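Local coordinates for protein beta-galactosidase (Trichoderma reesei, PDB 3OG2) that probably hydrolyses terminal non-reducing beta-D-galactose residues of beta-D-galactosides, as a member of glycoside hydrolase family 35, at residues Pro55-Asp60 / Glu350-Asp355; Val943-Leu948 / Thr983-Val988. One frame throughout, in Å; residues are numbered along the deposited sequence.

Interaction 1 (Pro55-Asp60 / Glu350-Asp355). With NAG (2-acetamido-2-deoxy-beta-D-glucopyranose), chain B.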
loop_
_atom_site.group_PDB
_atom_site.type_symbol
_atom_site.label_atom_id
_atom_site.label_comp_id
_atom_site.label_asym_id
_atom_site.label_seq_id
_atom_site.Cartn_x
_atom_site.Cartn_y
_atom_site.Cartn_z
ATOM N N PRO A 55 -13.585 2.734 -7.831
ATOM C CA PRO A 55 -13.490 4.178 -7.654
ATOM C C PRO A 55 -14.199 4.705 -6.418
ATOM O O PRO A 55 -13.676 5.642 -5.762
ATOM C CB PRO A 55 -14.147 4.731 -8.932
ATOM C CG PRO A 55 -13.970 3.671 -9.954
ATOM C CD PRO A 55 -13.960 2.353 -9.214
ATOM N N SER A 56 -15.351 4.115 -6.098
ATOM C CA SER A 56 -16.094 4.648 -4.930
ATOM C C SER A 56 -15.515 4.248 -3.578
ATOM O O SER A 56 -16.014 4.704 -2.530
ATOM C CB SER A 56 -17.586 4.256 -5.066
ATOM O OG SER A 56 -17.664 2.840 -5.153
ATOM N N LEU A 57 -14.439 3.428 -3.552
ATOM C CA LEU A 57 -13.763 3.136 -2.289
ATOM C C LEU A 57 -12.551 4.019 -2.038
ATOM O O LEU A 57 -12.016 3.972 -0.926
ATOM C CB LEU A 57 -13.312 1.653 -2.272
ATOM C CG LEU A 57 -14.478 0.711 -1.915
ATOM C CD1 LEU A 57 -13.976 -0.727 -2.062
ATOM C CD2 LEU A 57 -15.005 0.969 -0.499
ATOM N N TYR A 58 -12.116 4.840 -2.997
ATOM C CA TYR A 58 -10.997 5.720 -2.631
ATOM C C TYR A 58 -11.327 6.610 -1.466
ATOM O O TYR A 58 -10.473 6.819 -0.587
ATOM C CB TYR A 58 -10.602 6.575 -3.837
ATOM C CG TYR A 58 -10.032 5.783 -4.997
ATOM C CD1 TYR A 58 -9.160 4.710 -4.761
ATOM C CD2 TYR A 58 -10.384 6.128 -6.299
ATOM C CE1 TYR A 58 -8.646 3.975 -5.844
ATOM C CE2 TYR A 58 -9.859 5.403 -7.391
ATOM C CZ TYR A 58 -9.005 4.345 -7.139
ATOM O OH TYR A 58 -8.458 3.617 -8.206
ATOM N N LEU A 59 -12.553 7.109 -1.366
ATOM C CA LEU A 59 -12.901 7.983 -0.254
ATOM C C LEU A 59 -12.852 7.226 1.056
ATOM O O LEU A 59 -12.521 7.802 2.103
ATOM C CB LEU A 59 -14.298 8.595 -0.451
ATOM C CG LEU A 59 -14.688 9.665 0.556
ATOM C CD1 LEU A 59 -13.748 10.879 0.623
ATOM C CD2 LEU A 59 -16.130 10.113 0.281
ATOM N N ASP A 60 -13.206 5.944 1.053
ATOM C CA ASP A 60 -13.050 5.140 2.278
ATOM C C ASP A 60 -11.626 5.140 2.743
ATOM O O ASP A 60 -11.346 5.398 3.937
ATOM C CB ASP A 60 -13.552 3.714 1.988
ATOM C CG ASP A 60 -13.459 2.867 3.242
ATOM O OD1 ASP A 60 -13.935 3.310 4.323
ATOM O OD2 ASP A 60 -12.933 1.731 3.181
ATOM N N GLU A 350 -5.402 -4.903 3.555
ATOM C CA GLU A 350 -5.831 -5.039 2.160
ATOM C C GLU A 350 -7.322 -4.932 2.005
ATOM O O GLU A 350 -7.792 -4.414 1.005
ATOM C CB GLU A 350 -5.325 -6.421 1.700
ATOM C CG GLU A 350 -5.711 -6.754 0.272
ATOM C CD GLU A 350 -5.022 -8.028 -0.207
ATOM O OE1 GLU A 350 -4.492 -8.786 0.657
ATOM O OE2 GLU A 350 -4.985 -8.285 -1.437
ATOM N N ASP A 351 -8.068 -5.447 3.005
ATOM C CA ASP A 351 -9.549 -5.365 2.984
ATOM C C ASP A 351 -10.050 -4.058 3.614
ATOM O O ASP A 351 -11.270 -3.924 3.818
ATOM C CB ASP A 351 -10.128 -6.619 3.618
ATOM C CG ASP A 351 -9.876 -6.722 5.102
ATOM O OD1 ASP A 351 -9.341 -5.781 5.730
ATOM O OD2 ASP A 351 -10.217 -7.785 5.706
ATOM N N ARG A 352 -9.172 -3.122 3.897
ATOM C CA ARG A 352 -9.396 -1.736 4.348
ATOM C C ARG A 352 -9.729 -1.674 5.845
ATOM O O ARG A 352 -10.066 -0.587 6.343
ATOM C CB ARG A 352 -10.383 -0.920 3.478
ATOM C CG ARG A 352 -10.101 -1.128 1.984
ATOM C CD ARG A 352 -11.077 -0.360 1.091
ATOM N NE ARG A 352 -12.444 -0.622 1.503
ATOM C CZ ARG A 352 -13.139 -1.724 1.308
ATOM N NH1 ARG A 352 -12.605 -2.749 0.623
ATOM N NH2 ARG A 352 -14.383 -1.773 1.797
ATOM N N ARG A 353 -9.601 -2.781 6.565
ATOM C CA ARG A 353 -9.863 -2.726 8.015
ATOM C C ARG A 353 -8.698 -1.999 8.722
ATOM O O ARG A 353 -7.540 -2.110 8.320
ATOM C CB ARG A 353 -10.045 -4.107 8.643
ATOM C CG ARG A 353 -11.387 -4.736 8.272
ATOM C CD ARG A 353 -11.494 -6.103 8.943
ATOM N NE ARG A 353 -10.568 -7.084 8.424
ATOM C CZ ARG A 353 -9.829 -7.969 9.086
ATOM N NH1 ARG A 353 -9.803 -8.103 10.421
ATOM N NH2 ARG A 353 -9.047 -8.801 8.403
ATOM N N ILE A 354 -9.090 -1.295 9.796
ATOM C CA ILE A 354 -8.152 -0.494 10.590
ATOM C C ILE A 354 -8.167 -0.950 12.040
ATOM O O ILE A 354 -8.182 -0.196 13.003
ATOM C CB ILE A 354 -8.504 1.000 10.472
ATOM C CG1 ILE A 354 -9.974 1.303 10.841
ATOM C CG2 ILE A 354 -8.156 1.458 9.060
ATOM C CD1 ILE A 354 -10.232 2.778 11.004
ATOM N N ASP A 355 -8.129 -2.291 12.200
ATOM C CA ASP A 355 -8.059 -2.869 13.516
ATOM C C ASP A 355 -6.638 -3.122 13.974
ATOM O O ASP A 355 -6.438 -3.337 15.182
ATOM C CB ASP A 355 -8.825 -4.206 13.507
ATOM C CG ASP A 355 -8.085 -5.164 12.583
ATOM O OD1 ASP A 355 -7.937 -4.954 11.389
ATOM O OD2 ASP A 355 -7.532 -6.232 13.030
HETATM C C1 NAG B . -7.708 -3.872 18.194
HETATM C C2 NAG B . -6.916 -3.288 19.356
HETATM C C3 NAG B . -5.458 -3.686 19.281
HETATM C C4 NAG B . -5.349 -5.218 19.184
HETATM C C5 NAG B . -6.192 -5.700 17.985
HETATM C C6 NAG B . -6.258 -7.214 17.874
HETATM C C7 NAG B . -7.873 -1.116 20.012
HETATM C C8 NAG B . -8.033 0.329 19.635
HETATM N N2 NAG B . -7.012 -1.816 19.280
HETATM O O3 NAG B . -4.749 -3.193 20.377
HETATM O O4 NAG B . -3.975 -5.529 18.931
HETATM O O5 NAG B . -7.548 -5.277 18.222
HETATM O O6 NAG B . -6.660 -7.804 19.098
HETATM O O7 NAG B . -8.608 -1.648 20.855
HETATM O O HOH W 1 -15.479 0.207 3.433
#
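The charged part of this contact is one salt bridge, R352 to D60. NE of R352 donates to OD2 of D60 over 2.9 Å with an N-H...O angle of 153°, and OD2 lies at the guanidinium edge, in its plane. The carboxylate is turned 70° against that plane and receives the bond on the anti side of OD2. Anti placement of CG to the backbone N (chi1 -178°) carries the D60 carboxylate to R352. A water extends the link: it accepts from NH2 of R352 at 2.8 Å and gives a weak bond to OD2 of D60. The same carboxylate also pairs with R591 through OD1 and with K64 through OD2, so three positive groups surround it and would probably keep it ionised.

The apolar part is L57, whose CD1 sits over the centre of one guanidinium face, 3.6 Å from CZ of R352, while CD2 comes equally near NE. The bend at chi3 of R352 turns the guanidinium across the leucine.

Within 350-355, OD1 of D351 accepts from N of R353 at 3.1 Å, closing an Asx turn, and R353 grips OD2 of D351 side-on through NE and NH2. K64, bonded to O of R352, ties this turn to helix 58-66. The contact therefore joins that outer helix of the family 35 TIM barrel to the loop entering helix 357-370, away from the galactose site.

Interaction 2 (Val943-Leu948 / Thr983-Val988)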
loop_
_atom_site.group_PDB
_atom_site.type_symbol
_atom_site.label_atom_id
_atom_site.label_comp_id
_atom_site.label_asym_id
_atom_site.label_seq_id
_atom_site.Cartn_x
_atom_site.Cartn_y
_atom_site.Cartn_z
ATOM N N VAL A 943 -11.527 -9.892 -1.919
ATOM C CA VAL A 943 -12.050 -9.254 -3.132
ATOM C C VAL A 943 -12.938 -8.131 -2.675
ATOM O O VAL A 943 -13.833 -8.425 -1.898
ATOM C CB VAL A 943 -12.776 -10.244 -4.051
ATOM C CG1 VAL A 943 -13.239 -9.506 -5.297
ATOM C CG2 VAL A 943 -11.829 -11.412 -4.378
ATOM N N PRO A 944 -12.723 -6.890 -3.092
ATOM C CA PRO A 944 -13.530 -5.808 -2.520
ATOM C C PRO A 944 -14.965 -5.748 -3.024
ATOM O O PRO A 944 -15.265 -6.049 -4.161
ATOM C CB PRO A 944 -12.820 -4.547 -3.021
ATOM C CG PRO A 944 -12.130 -4.986 -4.275
ATOM C CD PRO A 944 -11.740 -6.430 -4.086
ATOM N N GLU A 945 -15.863 -5.299 -2.104
ATOM C CA GLU A 945 -17.152 -4.806 -2.536
ATOM C C GLU A 945 -16.957 -3.799 -3.655
ATOM O O GLU A 945 -16.025 -2.998 -3.575
ATOM C CB GLU A 945 -17.856 -4.144 -1.327
ATOM C CG GLU A 945 -19.300 -3.754 -1.627
ATOM C CD GLU A 945 -19.946 -3.116 -0.424
ATOM O OE1 GLU A 945 -19.496 -3.367 0.728
ATOM O OE2 GLU A 945 -20.927 -2.364 -0.610
ATOM N N GLY A 946 -17.778 -3.855 -4.704
ATOM C CA GLY A 946 -17.510 -3.001 -5.876
ATOM C C GLY A 946 -17.135 -3.920 -6.998
ATOM O O GLY A 946 -17.749 -3.935 -8.077
ATOM N N ILE A 947 -16.128 -4.759 -6.800
ATOM C CA ILE A 947 -15.830 -5.862 -7.700
ATOM C C ILE A 947 -16.898 -6.967 -7.456
ATOM O O ILE A 947 -17.488 -7.416 -8.436
ATOM C CB ILE A 947 -14.405 -6.394 -7.538
ATOM C CG1 ILE A 947 -13.347 -5.330 -7.877
ATOM C CG2 ILE A 947 -14.220 -7.629 -8.423
ATOM C CD1 ILE A 947 -13.415 -4.782 -9.305
ATOM N N LEU A 948 -17.115 -7.293 -6.192
ATOM C CA LEU A 948 -18.310 -8.091 -5.879
ATOM C C LEU A 948 -19.558 -7.229 -5.771
ATOM O O LEU A 948 -19.492 -6.102 -5.236
ATOM C CB LEU A 948 -18.096 -8.750 -4.521
ATOM C CG LEU A 948 -17.222 -9.997 -4.517
ATOM C CD1 LEU A 948 -16.762 -10.342 -3.111
ATOM C CD2 LEU A 948 -17.975 -11.207 -5.118
ATOM N N THR A 983 -21.472 1.069 9.305
ATOM C CA THR A 983 -20.647 2.022 8.589
ATOM C C THR A 983 -21.371 3.303 8.197
ATOM O O THR A 983 -22.560 3.289 7.823
ATOM C CB THR A 983 -20.021 1.348 7.325
ATOM O OG1 THR A 983 -19.082 2.253 6.757
ATOM C CG2 THR A 983 -21.057 1.113 6.232
ATOM N N GLY A 984 -20.609 4.408 8.244
ATOM C CA GLY A 984 -21.035 5.734 7.829
ATOM C C GLY A 984 -20.310 6.145 6.553
ATOM O O GLY A 984 -20.321 7.322 6.235
ATOM N N ARG A 985 -19.703 5.181 5.834
ATOM C CA ARG A 985 -19.034 5.486 4.577
ATOM C C ARG A 985 -19.995 5.938 3.519
ATOM O O ARG A 985 -21.229 5.737 3.615
ATOM C CB ARG A 985 -18.317 4.217 4.069
ATOM C CG ARG A 985 -19.331 3.182 3.551
ATOM C CD ARG A 985 -18.592 1.878 3.232
ATOM N NE ARG A 985 -19.613 0.851 2.933
ATOM C CZ ARG A 985 -19.285 -0.380 2.552
ATOM N NH1 ARG A 985 -18.013 -0.750 2.404
ATOM N NH2 ARG A 985 -20.254 -1.266 2.316
ATOM N N GLU A 986 -19.466 6.508 2.443
ATOM C CA GLU A 986 -20.262 6.758 1.248
ATOM C C GLU A 986 -20.456 5.431 0.536
ATOM O O GLU A 986 -19.616 4.520 0.556
ATOM C CB GLU A 986 -19.569 7.752 0.315
ATOM C CG GLU A 986 -19.368 9.131 0.882
ATOM C CD GLU A 986 -20.562 9.920 1.323
ATOM O OE1 GLU A 986 -21.542 9.941 0.539
ATOM O OE2 GLU A 986 -20.595 10.544 2.404
ATOM N N ARG A 987 -21.604 5.269 -0.103
ATOM C CA ARG A 987 -21.995 3.996 -0.691
ATOM C C ARG A 987 -21.032 3.544 -1.780
ATOM O O ARG A 987 -20.507 4.356 -2.547
ATOM C CB ARG A 987 -23.439 4.124 -1.240
ATOM C CG ARG A 987 -24.454 4.032 -0.086
ATOM C CD ARG A 987 -25.860 3.642 -0.443
ATOM N NE ARG A 987 -26.818 4.678 -0.150
ATOM C CZ ARG A 987 -26.853 5.878 0.370
ATOM N NH1 ARG A 987 -25.808 6.540 0.839
ATOM N NH2 ARG A 987 -28.056 6.475 0.427
ATOM N N VAL A 988 -20.843 2.226 -1.831
ATOM C CA VAL A 988 -19.975 1.596 -2.818
ATOM C C VAL A 988 -20.787 1.203 -4.050
ATOM O O VAL A 988 -21.751 0.481 -3.958
ATOM C CB VAL A 988 -19.279 0.347 -2.265
ATOM C CG1 VAL A 988 -18.303 -0.254 -3.296
ATOM C CG2 VAL A 988 -18.537 0.638 -0.968
HETATM O O HOH W 2 -22.073 0.298 -0.041
HETATM O O HOH W 3 -17.156 -3.721 1.969
HETATM O O HOH W 4 -22.130 -2.136 -2.923
#
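Backbone approach is closest between G946 and V988, whose CA atoms are 6.0 Å apart, and neither segment forms a regular helix or strand. G946 has a positive phi, and at its backbone angles a CB would jam against O of E945; it would also lie close to CG1 of V988. L948 N bonds to O of P944 while G946 N bonds to O of L948, holding 943-948 in a compact turn.

E945 reaches across with CG anti to its own amide nitrogen (chi1 -172°) and an extended chain. NH2 of R985 donates to OE1 of E945 over 2.7 Å at 150°, on the syn side and somewhat tilted from the guanidinium plane; the two planes stand 74° apart. One water bridges OE1 of E945 (2.7 Å) to NH1 of R985, and another donates to both OE2 of E945 and O of V988. NH2 of R985 also bonds to O of A897. A glutamine here would remove the charge, and would probably leave the R985 guanidinium with the long, weak ion pair to D901 in place of its close one.

V988 supplies the apolar side: CG2 lies 3.6 Å above the guanidinium plane of R985, over its centre, and CG1 is 3.6 Å from O of E945.

T983 OG1 accepts from N of R985 at 3.1 Å, an ST turn that starts the second loop. The arrangement is a buried loop-to-loop salt bridge joining the turn after strand 940-943 to the segment after strand 981-982, where the C-terminal all-beta region meets the barrel.

From the N terminus, 55-60 enters helix 58-66 of the TIM barrel, and interaction 1 closes a span of 289 intervening residues when 350-355 returns just before helix 357-370. The chain then runs through the beta domains to 943-948; interaction 2 closes a much shorter loop, with 34 residues between its segments. The two are in series, neither nested nor crossed, yet their centres lie 8 Å apart. CD1 of L57 packs 3.4 Å from O of E945, and L59 CD2 comes equally near E986 CG. S56 OG bonds to N of E989. Together these contacts seat the C-terminal beta domain against the barrel, with R591 of strand 589-596 touching both.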